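Local coordinates for protein CooT (Carboxydothermus hydrogenoformans, PDB 6FAN) that probably acts as a nickel chaperone in the maturation of carbon monoxide dehydrogenase, at residues E15-R20 against Q39-K44; F7-D12 against R56-R61. All blocks are in the same frame, centred on the assembly; numbering follows the deposited sequence. Where two conformers were deposited one is given.

Both contacts belong to one mixed beta sheet, but they join its strands differently. Contact 2 pairs two neighbouring parallel strands through their backbones. Contact 1 is made between strands that are not neighbours, because strand 30-35 lies between them in the sheet order. Its chemistry is therefore that of side chains: an aromatic ring, a lysine and an isoleucine, with one lysine-to-carbonyl bond. Both are partly buried, but five of the nine touching residues in contact 2 are buried, against two of six in contact 1. Strands 4-10 and 13-27 are neighbours, with a probable hydrogen bond from Ile-8 N to Glu-15 O. Separately, Ile-43 of strand 40-43 packs on Ile-8 and Arg-61.

Contact 1: E15-R20 against Q39-K44; sequences ELFLER and QRKVIK
Phe-17 and Leu-18, which form a classic beta bulge in strand 13-27 opposite Ala-6 of strand 4-10, both meet strand 40-43. Both direct their CB toward 39-44. The Phe-17 ring is held between two aliphatic chains. CD of Lys-41 lies over one face, 3.6 Å from Phe-17 CZ. CD1 of Ile-43 lies over the opposite face, 3.9 Å from Phe-17 CE1. Each is offset toward the rim. CG of Phe-17 is anti to the backbone N (chi1 -180°), which sends the ring between these two residues. Its leading atom CZ comes within 3.7 Å of Ile-43 CB.

In the sheet order, strand 30-35 separates these two strands, so the contact is bridged by side chains. The axes of 15-18 and 40-43 stay 8.7 Å apart, at 123° between their directions. Lys-41 runs extended beyond CG, alongside the ring and heading the opposite way. Its NZ donates a 2.7 Å hydrogen bond to Phe-17 O, nearly in line with the carbonyl (166°). The same ammonium stands over the ring face in a cation-pi contact, 4.5 Å from the Phe-17 centroid. Farther along, Leu-18 CD1 touches Lys-41 CE and the amide end of Gln-39. Leu-33 of strand 30-35 packs on both Phe-17 and Leu-18.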
ATOM      1  N   GLU E  15      -2.797  -8.071  14.680  1.00 42.56           N
ATOM      2  CA  GLU E  15      -2.183  -9.367  14.522  1.00 45.12           C
ATOM      3  C   GLU E  15      -1.326  -9.359  13.284  1.00 41.31           C
ATOM      4  O   GLU E  15      -1.808  -9.014  12.212  1.00 44.04           O
ATOM      5  CB  GLU E  15      -3.232 -10.456  14.314  1.00 47.28           C
ATOM      6  CG  GLU E  15      -4.687 -10.092  14.513  1.00 57.69           C
ATOM      7  CD  GLU E  15      -5.496 -11.415  14.634  1.00 73.66           C
ATOM      8  OE1 GLU E  15      -5.317 -12.280  13.712  1.00 62.88           O
ATOM      9  OE2 GLU E  15      -6.252 -11.628  15.652  1.00 69.94           O
ATOM     10  N   LEU E  16      -0.081  -9.806  13.426  1.00 41.69           N
ATOM     11  CA  LEU E  16       0.794 -10.020  12.308  1.00 41.62           C
ATOM     12  C   LEU E  16       0.160 -10.984  11.305  1.00 46.46           C
ATOM     13  O   LEU E  16      -0.286 -12.052  11.679  1.00 44.07           O
ATOM     14  CB  LEU E  16       2.146 -10.534  12.774  1.00 40.48           C
ATOM     15  CG  LEU E  16       3.159 -10.805  11.678  1.00 46.68           C
ATOM     16  CD1 LEU E  16       3.624  -9.467  11.073  1.00 37.64           C
ATOM     17  CD2 LEU E  16       4.303 -11.657  12.287  1.00 41.15           C
ATOM     18  N   PHE E  17       0.096 -10.573  10.043  1.00 39.48           N
ATOM     19  CA  PHE E  17      -0.475 -11.418   8.999  1.00 36.39           C
ATOM     20  C   PHE E  17       0.593 -11.998   8.093  1.00 37.39           C
ATOM     21  O   PHE E  17       0.526 -13.183   7.733  1.00 40.58           O
ATOM     22  CB  PHE E  17      -1.545 -10.674   8.195  1.00 38.32           C
ATOM     23  CG  PHE E  17      -2.170 -11.502   7.103  1.00 43.00           C
ATOM     24  CD1 PHE E  17      -3.039 -12.561   7.409  1.00 44.57           C
ATOM     25  CD2 PHE E  17      -1.915 -11.219   5.778  1.00 41.77           C
ATOM     26  CE1 PHE E  17      -3.613 -13.333   6.402  1.00 44.59           C
ATOM     27  CE2 PHE E  17      -2.513 -11.953   4.736  1.00 42.20           C
ATOM     28  CZ  PHE E  17      -3.363 -13.010   5.057  1.00 51.03           C
ATOM     29  N   LEU E  18       1.595 -11.189   7.746  1.00 36.39           N
ATOM     30  CA  LEU E  18       2.677 -11.621   6.860  1.00 32.10           C
ATOM     31  C   LEU E  18       3.874 -10.659   6.987  1.00 33.53           C
ATOM     32  O   LEU E  18       3.708  -9.441   6.927  1.00 34.80           O
ATOM     33  CB  LEU E  18       2.187 -11.722   5.392  1.00 34.67           C
ATOM     34  CG  LEU E  18       3.144 -12.427   4.416  1.00 36.77           C
ATOM     35  CD1 LEU E  18       3.398 -13.886   4.841  1.00 39.65           C
ATOM     36  CD2 LEU E  18       2.764 -12.361   2.940  1.00 36.59           C
ATOM     37  N   GLU E  19       5.053 -11.214   7.161  1.00 32.01           N
ATOM     38  CA  GLU E  19       6.237 -10.418   7.322  1.00 36.00           C
ATOM     39  C   GLU E  19       6.949 -10.291   6.011  1.00 39.10           C
ATOM     40  O   GLU E  19       6.839 -11.110   5.142  1.00 36.99           O
ATOM     41  CB  GLU E  19       7.197 -11.000   8.391  1.00 36.47           C
ATOM     42  CG  GLU E  19       6.686 -11.045   9.835  1.00 38.77           C
ATOM     43  CD  GLU E  19       7.758 -11.067  10.944  1.00 46.82           C
ATOM     44  OE1 GLU E  19       8.320 -12.105  11.238  1.00 53.65           O
ATOM     45  OE2 GLU E  19       8.025 -10.054  11.577  1.00 40.58           O
ATOM     46  N   ARG E  20       7.600  -9.176   5.854  1.00 38.25           N
ATOM     47  CA  ARG E  20       8.485  -8.916   4.679  1.00 34.71           C
ATOM     48  C   ARG E  20       7.725  -8.993   3.360  1.00 34.34           C
ATOM     49  O   ARG E  20       8.241  -9.561   2.387  1.00 33.99           O
ATOM     50  CB  ARG E  20       9.757  -9.746   4.681  1.00 38.91           C
ATOM     51  CG  ARG E  20      10.370  -9.751   6.096  1.00 46.36           C
ATOM     52  CD  ARG E  20      11.572 -10.562   6.133  1.00 55.52           C
ATOM     53  NE  ARG E  20      12.703  -9.802   5.636  1.00 61.53           N
ATOM     54  CZ  ARG E  20      13.970 -10.208   5.720  1.00 67.15           C
ATOM     55  NH1 ARG E  20      14.300 -11.346   6.361  1.00 53.89           N
ATOM     56  NH2 ARG E  20      14.949  -9.470   5.203  1.00 71.04           N
ATOM     57  N   GLN E  39       6.440 -16.649  -0.527  1.00 44.51           N
ATOM     58  CA  GLN E  39       5.222 -17.084   0.123  1.00 46.45           C
ATOM     59  C   GLN E  39       4.067 -16.137  -0.169  1.00 42.28           C
ATOM     60  O   GLN E  39       4.221 -14.901  -0.099  1.00 43.16           O
ATOM     61  CB  GLN E  39       5.460 -17.250   1.635  1.00 54.71           C
ATOM     62  CG  GLN E  39       4.268 -17.870   2.365  1.00 59.35           C
ATOM     63  CD  GLN E  39       4.322 -17.823   3.902  1.00 69.94           C
ATOM     64  OE1 GLN E  39       5.404 -17.673   4.523  1.00 73.66           O
ATOM     65  NE2 GLN E  39       3.124 -17.932   4.536  1.00 58.11           N
ATOM     66  N   ARG E  40       2.907 -16.694  -0.511  1.00 39.42           N
ATOM     67  CA  ARG E  40       1.727 -15.892  -0.873  1.00 37.09           C
ATOM     68  C   ARG E  40       0.565 -16.145   0.062  1.00 41.92           C
ATOM     69  O   ARG E  40       0.369 -17.261   0.507  1.00 42.46           O
ATOM     70  CB  ARG E  40       1.305 -16.174  -2.310  1.00 37.95           C
ATOM     71  CG  ARG E  40       2.369 -15.814  -3.309  1.00 37.25           C
ATOM     72  CD  ARG E  40       2.138 -16.491  -4.643  1.00 37.71           C
ATOM     73  NE  ARG E  40       3.165 -16.034  -5.572  1.00 37.13           N
ATOM     74  CZ  ARG E  40       3.220 -16.351  -6.862  1.00 36.52           C
ATOM     75  NH1 ARG E  40       2.314 -17.166  -7.413  1.00 44.22           N
ATOM     76  NH2 ARG E  40       4.164 -15.836  -7.611  1.00 36.86           N
ATOM     77  N   LYS E  41      -0.197 -15.094   0.360  1.00 36.42           N
ATOM     78  CA  LYS E  41      -1.436 -15.199   1.141  1.00 35.05           C
ATOM     79  C   LYS E  41      -2.454 -14.220   0.603  1.00 38.70           C
ATOM     80  O   LYS E  41      -2.089 -13.124   0.161  1.00 36.17           O
ATOM     81  CB  LYS E  41      -1.197 -14.832   2.609  1.00 38.81           C
ATOM     82  CG  LYS E  41      -0.393 -15.833   3.440  1.00 37.82           C
ATOM     83  CD  LYS E  41      -0.672 -15.447   4.914  1.00 42.63           C
ATOM     84  CE  LYS E  41       0.205 -16.228   5.888  1.00 43.14           C
ATOM     85  NZ  LYS E  41      -0.188 -15.773   7.243  1.00 51.66           N
ATOM     86  N   VAL E  42      -3.728 -14.614   0.608  1.00 32.31           N
ATOM     87  CA  VAL E  42      -4.826 -13.796   0.125  1.00 31.71           C
ATOM     88  C   VAL E  42      -5.728 -13.458   1.310  1.00 36.80           C
ATOM     89  O   VAL E  42      -6.014 -14.327   2.144  1.00 35.74           O
ATOM     90  CB  VAL E  42      -5.671 -14.522  -0.948  1.00 31.96           C
ATOM     91  CG1 VAL E  42      -6.736 -13.588  -1.500  1.00 31.14           C
ATOM     92  CG2 VAL E  42      -4.802 -15.026  -2.095  1.00 31.47           C
ATOM     93  N   ILE E  43      -6.205 -12.213   1.389  1.00 35.73           N
ATOM     94  CA  ILE E  43      -7.129 -11.835   2.448  1.00 38.13           C
ATOM     95  C   ILE E  43      -8.157 -10.847   1.955  1.00 41.34           C
ATOM     96  O   ILE E  43      -7.800  -9.870   1.291  1.00 34.57           O
ATOM     97  CB  ILE E  43      -6.370 -11.291   3.729  1.00 37.25           C
ATOM     98  CG1 ILE E  43      -7.368 -11.019   4.868  1.00 39.32           C
ATOM     99  CG2 ILE E  43      -5.522 -10.042   3.405  1.00 34.02           C
ATOM    100  CD1 ILE E  43      -6.644 -10.841   6.204  1.00 37.23           C
ATOM    101  N   LYS E  44      -9.435 -11.107   2.252  1.00 39.97           N
ATOM    102  CA  LYS E  44     -10.516 -10.164   1.945  1.00 36.54           C
ATOM    103  C   LYS E  44     -10.450  -9.051   2.963  1.00 39.77           C
ATOM    104  O   LYS E  44     -10.892  -9.201   4.092  1.00 38.23           O
ATOM    105  CB  LYS E  44     -11.905 -10.830   1.884  1.00 40.68           C
ATOM    106  CG  LYS E  44     -12.104 -11.745   0.714  1.00 44.35           C
ATOM    107  CD  LYS E  44     -13.514 -12.291   0.627  1.00 55.90           C
ATOM    108  CE  LYS E  44     -13.502 -13.584  -0.187  1.00 56.68           C
ATOM    109  NZ  LYS E  44     -14.644 -13.662  -1.115  1.00 55.43           N
TER

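Contact 2: F7-D12 against R56-R61; sequences FIVNGD and RILLER
Strands 7-10 and 56-61 run parallel, twisted by 50°, with Phe-7 paired to Leu-58 and Ile-8 to Leu-59. Three backbone hydrogen bonds join them: Phe-7 N to Ile-57 O (2.8 Å), Leu-59 N to Phe-7 O (2.9 Å) and Val-9 N to Leu-59 O (2.8 Å). Phe-7 and Leu-58 share one face of the sheet. Phe-7 CB lies 4.0 Å from Leu-58 CD2. Chi1 of -63° sets the Phe-7 ring beside its backbone N, on the side of Arg-56. There Arg-56 NH1 sits over one ring face, 4.0 Å from Phe-7 CE2. The ring and guanidinium planes are 42° apart, and any cation-pi attraction is weak. The guanidinium has stronger partners in Glu-14 and Glu-51, which form salt bridges with it. On the other face, Ile-8 CD1 meets Leu-59 CB at 3.9 Å. Ile-8 CG2 meets the aliphatic part of Arg-61 at CG, 4.0 Å away. Strand 56-61 lies between strands 4-10 and 45-51, and Ile-47 packs on Leu-59. Ile-43 of strand 40-43 packs on Ile-8, Leu-59 and Arg-61, while Ile-57 reaches Leu-52 of the second subunit.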
ATOM      1  N   PHE E   7      -0.343  -6.239   8.972  1.00 33.13           N
ATOM      2  CA  PHE E   7      -1.086  -6.526  10.209  1.00 34.34           C
ATOM      3  C   PHE E   7      -2.584  -6.434   9.958  1.00 38.51           C
ATOM      4  O   PHE E   7      -3.016  -5.597   9.149  1.00 40.56           O
ATOM      5  CB  PHE E   7      -0.727  -5.520  11.301  1.00 33.25           C
ATOM      6  CG  PHE E   7       0.709  -5.566  11.723  1.00 36.54           C
ATOM      7  CD1 PHE E   7       1.108  -6.359  12.840  1.00 40.44           C
ATOM      8  CD2 PHE E   7       1.724  -4.853  11.013  1.00 35.41           C
ATOM      9  CE1 PHE E   7       2.460  -6.406  13.245  1.00 31.68           C
ATOM     10  CE2 PHE E   7       3.068  -4.932  11.441  1.00 34.62           C
ATOM     11  CZ  PHE E   7       3.417  -5.694  12.553  1.00 32.95           C
ATOM     12  N   ILE E   8      -3.354  -7.270  10.647  1.00 35.38           N
ATOM     13  CA  ILE E   8      -4.827  -7.126  10.657  1.00 35.81           C
ATOM     14  C   ILE E   8      -5.187  -6.323  11.895  1.00 43.78           C
ATOM     15  O   ILE E   8      -4.763  -6.672  13.008  1.00 49.04           O
ATOM     16  CB  ILE E   8      -5.584  -8.476  10.680  1.00 37.25           C
ATOM     17  CG1 ILE E   8      -5.156  -9.411   9.576  1.00 37.33           C
ATOM     18  CG2 ILE E   8      -7.071  -8.225  10.710  1.00 36.94           C
ATOM     19  CD1 ILE E   8      -5.228  -8.863   8.147  1.00 44.30           C
ATOM     20  N   VAL E   9      -5.943  -5.250  11.706  1.00 45.14           N
ATOM     21  CA  VAL E   9      -6.312  -4.373  12.805  1.00 57.61           C
ATOM     22  C   VAL E   9      -7.818  -4.532  13.126  1.00 59.10           C
ATOM     23  O   VAL E   9      -8.684  -4.244  12.273  1.00 69.45           O
ATOM     24  CB  VAL E   9      -5.899  -2.883  12.560  1.00 51.42           C
ATOM     25  CG1 VAL E   9      -6.618  -1.931  13.527  1.00 55.81           C
ATOM     26  CG2 VAL E   9      -4.391  -2.679  12.580  1.00 50.90           C
ATOM     27  N   ASN E  10      -8.095  -5.054  14.307  1.00 55.88           N
ATOM     28  CA  ASN E  10      -9.482  -5.081  14.807  0.50 58.19           C
ATOM     29  C   ASN E  10      -9.573  -4.162  16.043  1.00 56.66           C
ATOM     30  O   ASN E  10      -9.169  -4.582  17.147  1.00 67.46           O
ATOM     31  CB  ASN E  10      -9.903  -6.531  15.168  0.50 54.20           C
ATOM     32  CG  ASN E  10      -9.515  -7.598  14.131  0.50 52.47           C
ATOM     33  OD1 ASN E  10     -10.265  -7.825  13.189  0.50 56.39           O
ATOM     34  ND2 ASN E  10      -8.400  -8.322  14.353  0.50 48.64           N
ATOM     35  N   GLY E  11     -10.075  -2.960  15.860  1.00 58.54           N
ATOM     36  CA  GLY E  11     -10.128  -1.960  16.920  1.00 55.57           C
ATOM     37  C   GLY E  11      -8.746  -1.547  17.371  1.00 57.82           C
ATOM     38  O   GLY E  11      -8.038  -0.945  16.597  1.00 58.80           O
ATOM     39  N   ASP E  12      -8.361  -1.909  18.603  1.00 52.10           N
ATOM     40  CA  ASP E  12      -7.009  -1.666  19.129  1.00 55.53           C
ATOM     41  C   ASP E  12      -6.062  -2.869  19.018  1.00 54.41           C
ATOM     42  O   ASP E  12      -4.874  -2.746  19.309  1.00 60.50           O
ATOM     43  CB  ASP E  12      -7.082  -1.196  20.589  1.00 57.19           C
ATOM     44  CG  ASP E  12      -7.798   0.145  20.750  1.00 64.24           C
ATOM     45  OD1 ASP E  12      -7.503   1.135  20.036  1.00 66.60           O
ATOM     46  OD2 ASP E  12      -8.655   0.200  21.642  1.00 59.39           O
ATOM     47  N   ARG E  56       5.061  -0.810   8.069  1.00 33.53           N
ATOM     48  CA  ARG E  56       3.714  -1.324   8.442  1.00 33.47           C
ATOM     49  C   ARG E  56       2.675  -1.179   7.314  1.00 35.12           C
ATOM     50  O   ARG E  56       2.532  -0.106   6.726  1.00 28.25           O
ATOM     51  CB  ARG E  56       3.197  -0.674   9.714  1.00 33.43           C
ATOM     52  CG  ARG E  56       4.008  -1.022  10.935  1.00 40.57           C
ATOM     53  CD  ARG E  56       3.892   0.009  12.107  1.00 42.14           C
ATOM     54  NE  ARG E  56       2.564   0.287  12.615  1.00 40.73           N
ATOM     55  CZ  ARG E  56       1.848  -0.543  13.379  1.00 44.33           C
ATOM     56  NH1 ARG E  56       2.303  -1.758  13.738  1.00 45.85           N
ATOM     57  NH2 ARG E  56       0.635  -0.164  13.777  1.00 41.85           N
ATOM     58  N   ILE E  57       1.971  -2.288   7.052  1.00 31.71           N
ATOM     59  CA  ILE E  57       0.811  -2.268   6.170  1.00 27.78           C
ATOM     60  C   ILE E  57      -0.359  -2.666   7.097  1.00 28.57           C
ATOM     61  O   ILE E  57      -0.369  -3.770   7.604  1.00 29.86           O
ATOM     62  CB  ILE E  57       0.927  -3.293   5.018  1.00 26.85           C
ATOM     63  CG1 ILE E  57       2.131  -2.968   4.106  1.00 27.43           C
ATOM     64  CG2 ILE E  57      -0.385  -3.305   4.213  1.00 24.81           C
ATOM     65  CD1 ILE E  57       2.610  -4.189   3.247  1.00 29.34           C
ATOM     66  N   LEU E  58      -1.332  -1.778   7.300  1.00 30.79           N
ATOM     67  CA  LEU E  58      -2.449  -2.072   8.184  1.00 32.24           C
ATOM     68  C   LEU E  58      -3.691  -2.335   7.384  1.00 31.11           C
ATOM     69  O   LEU E  58      -4.105  -1.504   6.589  1.00 29.94           O
ATOM     70  CB  LEU E  58      -2.705  -0.936   9.185  1.00 28.65           C
ATOM     71  CG  LEU E  58      -1.478  -0.433   9.965  1.00 35.94           C
ATOM     72  CD1 LEU E  58      -2.060   0.492  11.065  1.00 38.35           C
ATOM     73  CD2 LEU E  58      -0.685  -1.567  10.616  1.00 33.79           C
ATOM     74  N   LEU E  59      -4.241  -3.519   7.619  1.00 27.84           N
ATOM     75  CA  LEU E  59      -5.383  -4.051   6.893  1.00 35.00           C
ATOM     76  C   LEU E  59      -6.579  -4.185   7.839  1.00 39.48           C
ATOM     77  O   LEU E  59      -6.398  -4.417   9.040  1.00 42.09           O
ATOM     78  CB  LEU E  59      -5.021  -5.437   6.316  1.00 31.57           C
ATOM     79  CG  LEU E  59      -3.798  -5.537   5.405  1.00 33.07           C
ATOM     80  CD1 LEU E  59      -3.512  -6.955   4.953  1.00 29.69           C
ATOM     81  CD2 LEU E  59      -3.902  -4.567   4.245  1.00 28.46           C
ATOM     82  N   GLU E  60      -7.791  -3.995   7.303  1.00 41.45           N
ATOM     83  CA  GLU E  60      -9.025  -4.256   8.066  1.00 45.44           C
ATOM     84  C   GLU E  60      -9.879  -5.235   7.285  1.00 43.47           C
ATOM     85  O   GLU E  60     -10.118  -5.019   6.096  1.00 40.68           O
ATOM     86  CB  GLU E  60      -9.783  -2.937   8.268  1.00 46.25           C
ATOM     87  CG  GLU E  60     -10.686  -2.821   9.499  1.00 64.88           C
ATOM     88  CD  GLU E  60     -10.705  -1.387  10.079  1.00 74.39           C
ATOM     89  OE1 GLU E  60      -9.574  -0.931  10.301  1.00 67.45           O
ATOM     90  OE2 GLU E  60     -11.795  -0.770  10.320  1.00 70.66           O
ATOM     91  N   ARG E  61     -10.304  -6.337   7.923  1.00 46.14           N
ATOM     92  CA  ARG E  61     -11.176  -7.332   7.276  1.00 47.72           C
ATOM     93  C   ARG E  61     -12.491  -6.761   6.753  1.00 46.22           C
ATOM     94  O   ARG E  61     -12.990  -5.792   7.320  1.00 53.85           O
ATOM     95  CB  ARG E  61     -11.449  -8.534   8.170  1.00 49.21           C
ATOM     96  CG  ARG E  61     -10.210  -9.356   8.520  1.00 51.08           C
ATOM     97  CD  ARG E  61     -10.680 -10.600   9.261  1.00 56.43           C
ATOM     98  NE  ARG E  61      -9.571 -11.443   9.672  1.00 52.92           N
ATOM     99  CZ  ARG E  61      -9.036 -12.389   8.915  1.00 58.32           C
ATOM    100  NH1 ARG E  61      -9.487 -12.592   7.680  1.00 61.93           N
ATOM    101  NH2 ARG E  61      -8.007 -13.103   9.367  1.00 54.10           N
TER